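Local atomic coordinates of probable acylphosphatase (Bacillus subtilis, PDB entry 3BR8), a protein that catalyses the hydrolysis of acyl phosphates to a carboxylate and inorganic phosphate. Residues Ile6-Arg11 and Val42-Glu47; Asp26-Ala31 and Gln54-Ala59. All blocks are in the same frame, centred on the assembly; numbering follows the deposited sequence. Where two conformers were deposited one is given.

Contact 1: residues Ile6-Arg11 and Val42-Glu47; sequences IIVDGR and VEILAE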
loop_
_atom_site.group_PDB
_atom_site.type_symbol
_atom_site.label_atom_id
_atom_site.label_comp_id
_atom_site.label_asym_id
_atom_site.label_seq_id
_atom_site.Cartn_x
_atom_site.Cartn_y
_atom_site.Cartn_z
ATOM N N ILE A 6 -3.514 2.606 4.490
ATOM C CA ILE A 6 -3.514 1.164 4.717
ATOM C C ILE A 6 -2.354 0.805 5.637
ATOM O O ILE A 6 -1.223 1.221 5.388
ATOM C CB ILE A 6 -3.388 0.399 3.366
ATOM C CG1 ILE A 6 -4.494 0.826 2.381
ATOM C CG2 ILE A 6 -3.367 -1.115 3.583
ATOM C CD1 ILE A 6 -4.184 0.512 0.920
ATOM N N ILE A 7 -2.640 0.059 6.704
ATOM C CA ILE A 7 -1.582 -0.480 7.559
ATOM C C ILE A 7 -1.655 -2.000 7.484
ATOM O O ILE A 7 -2.721 -2.598 7.711
ATOM C CB ILE A 7 -1.701 -0.008 9.025
ATOM C CG1 ILE A 7 -1.596 1.522 9.111
ATOM C CG2 ILE A 7 -0.612 -0.658 9.881
ATOM C CD1 ILE A 7 -1.854 2.125 10.492
ATOM N N VAL A 8 -0.523 -2.610 7.136
ATOM C CA VAL A 8 -0.434 -4.050 6.970
ATOM C C VAL A 8 0.403 -4.639 8.099
ATOM O O VAL A 8 1.467 -4.101 8.436
ATOM C CB VAL A 8 0.245 -4.400 5.619
ATOM C CG1 VAL A 8 0.124 -5.880 5.316
ATOM C CG2 VAL A 8 -0.355 -3.571 4.470
ATOM N N ASP A 9 -0.068 -5.741 8.676
ATOM C CA ASP A 9 0.700 -6.444 9.685
ATOM C C ASP A 9 0.859 -7.914 9.319
ATOM O O ASP A 9 0.130 -8.437 8.468
ATOM C CB ASP A 9 0.050 -6.293 11.067
ATOM C CG ASP A 9 1.012 -6.589 12.209
ATOM O OD1 ASP A 9 2.243 -6.672 12.002
ATOM O OD2 ASP A 9 0.518 -6.739 13.341
ATOM N N GLY A 10 1.819 -8.556 9.974
ATOM C CA GLY A 10 2.148 -9.959 9.744
ATOM C C GLY A 10 3.647 -10.139 9.604
ATOM O O GLY A 10 4.431 -9.431 10.241
ATOM N N ARG A 11 4.042 -11.092 8.763
ATOM C CA ARG A 11 5.423 -11.225 8.328
ATOM C C ARG A 11 5.542 -10.422 7.045
ATOM O O ARG A 11 5.385 -10.956 5.941
ATOM C CB ARG A 11 5.766 -12.690 8.078
ATOM C CG ARG A 11 7.250 -12.939 7.818
ATOM C CD ARG A 11 7.499 -14.290 7.140
ATOM N NE ARG A 11 6.890 -15.396 7.879
ATOM C CZ ARG A 11 5.959 -16.224 7.405
ATOM N NH1 ARG A 11 5.509 -16.116 6.157
ATOM N NH2 ARG A 11 5.486 -17.187 8.189
ATOM N N VAL A 42 3.671 -2.179 7.920
ATOM C CA VAL A 42 3.948 -1.460 6.680
ATOM C C VAL A 42 2.815 -0.463 6.455
ATOM O O VAL A 42 1.633 -0.829 6.515
ATOM C CB VAL A 42 4.070 -2.435 5.481
ATOM C CG1 VAL A 42 4.251 -1.671 4.178
ATOM C CG2 VAL A 42 5.240 -3.395 5.698
ATOM N N GLU A 43 3.178 0.798 6.238
ATOM C CA GLU A 43 2.197 1.829 5.948
ATOM C C GLU A 43 2.153 2.093 4.443
ATOM O O GLU A 43 3.186 2.109 3.773
ATOM C CB GLU A 43 2.476 3.113 6.755
ATOM C CG GLU A 43 3.441 4.091 6.125
ATOM C CD GLU A 43 3.549 5.392 6.886
ATOM O OE1 GLU A 43 3.542 5.352 8.131
ATOM O OE2 GLU A 43 3.667 6.450 6.238
ATOM N N ILE A 44 0.944 2.268 3.922
ATOM C CA ILE A 44 0.730 2.524 2.507
ATOM C C ILE A 44 -0.278 3.657 2.384
ATOM O O ILE A 44 -1.387 3.556 2.923
ATOM C CB ILE A 44 0.140 1.288 1.778
ATOM C CG1 ILE A 44 1.007 0.028 1.947
ATOM C CG2 ILE A 44 -0.064 1.612 0.295
ATOM C CD1 ILE A 44 0.329 -1.262 1.462
ATOM N N LEU A 45 0.113 4.733 1.700
ATOM C CA LEU A 45 -0.821 5.787 1.336
ATOM C C LEU A 45 -1.046 5.658 -0.162
ATOM O O LEU A 45 -0.079 5.677 -0.932
ATOM C CB LEU A 45 -0.233 7.157 1.684
ATOM C CG LEU A 45 -1.123 8.393 1.591
ATOM C CD1 LEU A 45 -1.238 8.955 0.167
ATOM C CD2 LEU A 45 -2.471 8.138 2.238
ATOM N N ALA A 46 -2.300 5.494 -0.576
ATOM C CA ALA A 46 -2.591 5.325 -1.996
ATOM C C ALA A 46 -3.779 6.190 -2.406
ATOM O O ALA A 46 -4.800 6.209 -1.716
ATOM C CB ALA A 46 -2.860 3.865 -2.317
ATOM N N GLU A 47 -3.648 6.875 -3.538
ATOM C CA GLU A 47 -4.632 7.816 -4.064
ATOM C C GLU A 47 -4.929 7.407 -5.513
ATOM O O GLU A 47 -4.041 7.215 -6.305
ATOM C CB GLU A 47 -4.121 9.265 -4.033
ATOM C CG GLU A 47 -3.732 9.802 -2.649
ATOM C CD GLU A 47 -3.319 11.276 -2.638
ATOM O OE1 GLU A 47 -3.114 11.872 -3.720
ATOM O OE2 GLU A 47 -3.208 11.853 -1.533
#
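Ile6 and Ile44 face each other as an antiparallel hydrogen-bonded pair, each backbone N giving its hydrogen to the other's carbonyl. Ile6 N reaches Ile44 O at 2.8 Å with the N-H almost straight (170°), whereas the return bond from Ile44 N to Ile6 O is more bent (150°). Two residues along, Val8 and Val42 repeat the pattern, Val8 N meeting Val42 O at 2.9 Å and Val42 N meeting Val8 O at 3.0 Å. Between these pairs sits the non-hydrogen-bonded pair Ile7 and Glu43, whose CA-H groups point instead at carbonyls of the flanking pairs, Ile7 CA lying 3.4 Å from Val42 O and Glu43 CA meeting Ile6 O.

On the face carrying Ile6, Val8, Val42 and Ile44, the branched side chains pack pair on pair, CB of Ile6 lying 4.0 Å from CB of Ile44. Ile44 also reaches diagonally: with CG1 anti to its carbonyl carbon (chi1 -56°), CD1 comes within 3.9 Å of Val8 CG2. These are neighbouring central strands of the acylphosphatase alpha/beta sandwich, and Phe56 of helix 50-62 covers Ile6 and Ile44 on this face. Val42 touches Asn36, an active-site residue, and its side chain lies about 5 Å from that of the active-site Arg18. On the opposite face the Glu43 carboxylate leads away from strand 2-9, with OE1 in a salt bridge to Arg37 and OE2 hydrogen-bonded to Trp33 NE1.

Contact 2: residues Asp26-Ala31 and Gln54-Ala59; sequences DKRKLA and QSFVEA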
loop_
_atom_site.group_PDB
_atom_site.type_symbol
_atom_site.label_atom_id
_atom_site.label_comp_id
_atom_site.label_asym_id
_atom_site.label_seq_id
_atom_site.Cartn_x
_atom_site.Cartn_y
_atom_site.Cartn_z
ATOM N N ASP A 26 1.948 1.070 -9.111
ATOM C CA ASP A 26 2.236 1.595 -10.445
ATOM C C ASP A 26 1.362 0.936 -11.509
ATOM O O ASP A 26 0.826 1.617 -12.381
ATOM C CB ASP A 26 3.709 1.431 -10.797
ATOM C CG ASP A 26 4.621 2.438 -10.098
ATOM O OD1 ASP A 26 4.148 3.479 -9.589
ATOM O OD2 ASP A 26 5.845 2.187 -10.105
ATOM N N LYS A 27 1.208 -0.384 -11.433
ATOM C CA LYS A 27 0.320 -1.089 -12.346
ATOM C C LYS A 27 -1.062 -0.444 -12.327
ATOM O O LYS A 27 -1.666 -0.240 -13.381
ATOM C CB LYS A 27 0.207 -2.563 -11.950
ATOM C CG LYS A 27 -0.925 -3.308 -12.657
ATOM C CD LYS A 27 -0.997 -4.769 -12.254
ATOM C CE LYS A 27 -2.285 -5.395 -12.748
ATOM N NZ LYS A 27 -2.186 -6.875 -12.696
ATOM N N ARG A 28 -1.550 -0.136 -11.127
ATOM C CA ARG A 28 -2.891 0.389 -10.935
ATOM C C ARG A 28 -2.962 1.914 -10.979
ATOM O O ARG A 28 -4.009 2.496 -10.723
ATOM C CB ARG A 28 -3.489 -0.191 -9.651
ATOM C CG ARG A 28 -3.530 -1.701 -9.707
ATOM C CD ARG A 28 -4.122 -2.371 -8.463
ATOM N NE ARG A 28 -3.814 -3.795 -8.569
ATOM C CZ ARG A 28 -4.492 -4.670 -9.310
ATOM N NH1 ARG A 28 -5.624 -4.333 -9.931
ATOM N NH2 ARG A 28 -4.022 -5.913 -9.415
ATOM N N LYS A 29 -1.849 2.543 -11.351
ATOM C CA LYS A 29 -1.736 4.005 -11.526
ATOM C C LYS A 29 -2.159 4.791 -10.279
ATOM O O LYS A 29 -2.836 5.812 -10.363
ATOM C CB LYS A 29 -2.442 4.485 -12.813
ATOM C CG LYS A 29 -1.903 3.790 -14.066
ATOM C CD LYS A 29 -2.575 4.288 -15.355
ATOM C CE LYS A 29 -2.143 3.478 -16.575
ATOM N NZ LYS A 29 -2.684 4.072 -17.853
ATOM N N LEU A 30 -1.739 4.292 -9.123
ATOM C CA LEU A 30 -2.005 4.937 -7.847
ATOM C C LEU A 30 -0.804 5.767 -7.417
ATOM O O LEU A 30 0.341 5.405 -7.690
ATOM C CB LEU A 30 -2.319 3.875 -6.790
ATOM C CG LEU A 30 -3.510 2.972 -7.101
ATOM C CD1 LEU A 30 -3.605 1.890 -6.039
ATOM C CD2 LEU A 30 -4.788 3.784 -7.166
ATOM N N ALA A 31 -1.072 6.877 -6.740
ATOM C CA ALA A 31 -0.006 7.740 -6.225
ATOM C C ALA A 31 0.055 7.665 -4.697
ATOM O O ALA A 31 -0.941 7.370 -4.041
ATOM C CB ALA A 31 -0.219 9.163 -6.678
ATOM N N GLN A 54 -9.693 -0.380 -4.763
ATOM C CA GLN A 54 -10.285 -1.598 -4.220
ATOM C C GLN A 54 -9.516 -2.835 -4.657
ATOM O O GLN A 54 -9.218 -3.708 -3.841
ATOM C CB GLN A 54 -11.749 -1.710 -4.639
ATOM C CG GLN A 54 -12.446 -2.941 -4.070
ATOM C CD GLN A 54 -13.909 -3.024 -4.437
ATOM O OE1 GLN A 54 -14.485 -4.116 -4.477
ATOM N NE2 GLN A 54 -14.529 -1.879 -4.697
ATOM N N SER A 55 -9.205 -2.923 -5.951
ATOM C CA SER A 55 -8.431 -4.050 -6.454
ATOM C C SER A 55 -7.007 -4.063 -5.882
ATOM O O SER A 55 -6.462 -5.136 -5.616
ATOM C CB SER A 55 -8.442 -4.085 -7.990
ATOM O OG SER A 55 -7.869 -2.926 -8.567
ATOM N N PHE A 56 -6.421 -2.886 -5.662
ATOM C CA PHE A 56 -5.111 -2.783 -4.996
ATOM C C PHE A 56 -5.117 -3.401 -3.595
ATOM O O PHE A 56 -4.200 -4.158 -3.253
ATOM C CB PHE A 56 -4.724 -1.309 -4.939
ATOM C CG PHE A 56 -3.436 -0.999 -4.206
ATOM C CD1 PHE A 56 -2.195 -1.342 -4.736
ATOM C CD2 PHE A 56 -3.467 -0.246 -3.032
ATOM C CE1 PHE A 56 -1.024 -0.987 -4.072
ATOM C CE2 PHE A 56 -2.295 0.113 -2.370
ATOM C CZ PHE A 56 -1.070 -0.251 -2.895
ATOM N N VAL A 57 -6.133 -3.089 -2.791
ATOM C CA VAL A 57 -6.235 -3.657 -1.448
ATOM C C VAL A 57 -6.231 -5.189 -1.497
ATOM O O VAL A 57 -5.550 -5.851 -0.700
ATOM C CB VAL A 57 -7.491 -3.119 -0.713
ATOM C CG1 VAL A 57 -7.785 -3.917 0.555
ATOM C CG2 VAL A 57 -7.296 -1.659 -0.367
ATOM N N GLU A 58 -6.975 -5.764 -2.442
ATOM C CA GLU A 58 -6.992 -7.224 -2.574
ATOM C C GLU A 58 -5.638 -7.800 -2.978
ATOM O O GLU A 58 -5.207 -8.833 -2.468
ATOM C CB GLU A 58 -8.081 -7.670 -3.544
ATOM C CG GLU A 58 -9.469 -7.412 -3.009
ATOM C CD GLU A 58 -9.647 -7.947 -1.591
ATOM O OE1 GLU A 58 -9.557 -9.184 -1.406
ATOM O OE2 GLU A 58 -9.876 -7.125 -0.675
ATOM N N ALA A 59 -4.953 -7.108 -3.885
ATOM C CA ALA A 59 -3.617 -7.540 -4.306
ATOM C C ALA A 59 -2.623 -7.484 -3.152
ATOM O O ALA A 59 -1.821 -8.398 -2.959
ATOM C CB ALA A 59 -3.118 -6.702 -5.485
#
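Leu30 and Phe56 make the apolar part of this contact. The Leu30 methyl CD1 sits over one face of the Phe56 ring, 3.8 Å from its centroid and 26° off the normal, a CH-pi contact displaced toward the CG end, where CD1 to Phe56 CG is 3.4 Å. Phe56 holds its CG anti to the backbone N (chi1 176°), which places one face of the ring against Leu30 CD1. Arg28 adds its aliphatic stem: CD lies at the edge of that ring, near its plane, and packs 3.6 Å from Phe56 CA.

Leu30 belongs to the Schellman motif that closes helix 17-27, with Lys29 as its C-prime residue at positive phi; Lys29 N bonds to Asp26 O and Leu30 N to Ala25 O. Arg28 and Leu30, on either side of Lys29 at this helix end, both point toward helix 50-62, the second helix packed on the sheet in the acylphosphatase fold.

The polar part rests on the Arg28 guanidinium. Extended from CG to NE, the side chain lays this group across the helix surface, with the backbone of Ser55 over one face and Lys27 CE over the other. NH1 gives Ser55 OG a weak, strongly bent hydrogen bond (3.0 Å, 122°), while that hydroxyl is also hydrogen-bonded to Asn51 O and Ala52 O. NE forms a salt bridge with Glu24 OE1 one turn back, and NH2 approaches Ala59 CB at 4.1 Å. A methionine in place of Arg28 would probably leave the Glu24 carboxylate without its charged mate and remove the weak bond to Ser55 OG.

From the N terminus, strand 2-9 supplies the first half of contact 1, and the chain then runs through helix 17-27 to its end, where residues 26-31 begin contact 2. Strand 31-36 leads on to 42-47, which returns beside the first strand and closes contact 1; helix 50-62 then brings 54-59 back to 26-31 and closes contact 2. The two closures therefore cross, since their segments alternate along the chain. Contact 1 joins two strands within the sheet, and contact 2 ties the turn that ends helix 17-27 to helix 50-62. They meet directly: Phe56 CE2 packs 3.8 Å from Ile44 CG2, and Glu47 N probably hydrogen-bonds Ala31 O at 2.8 Å.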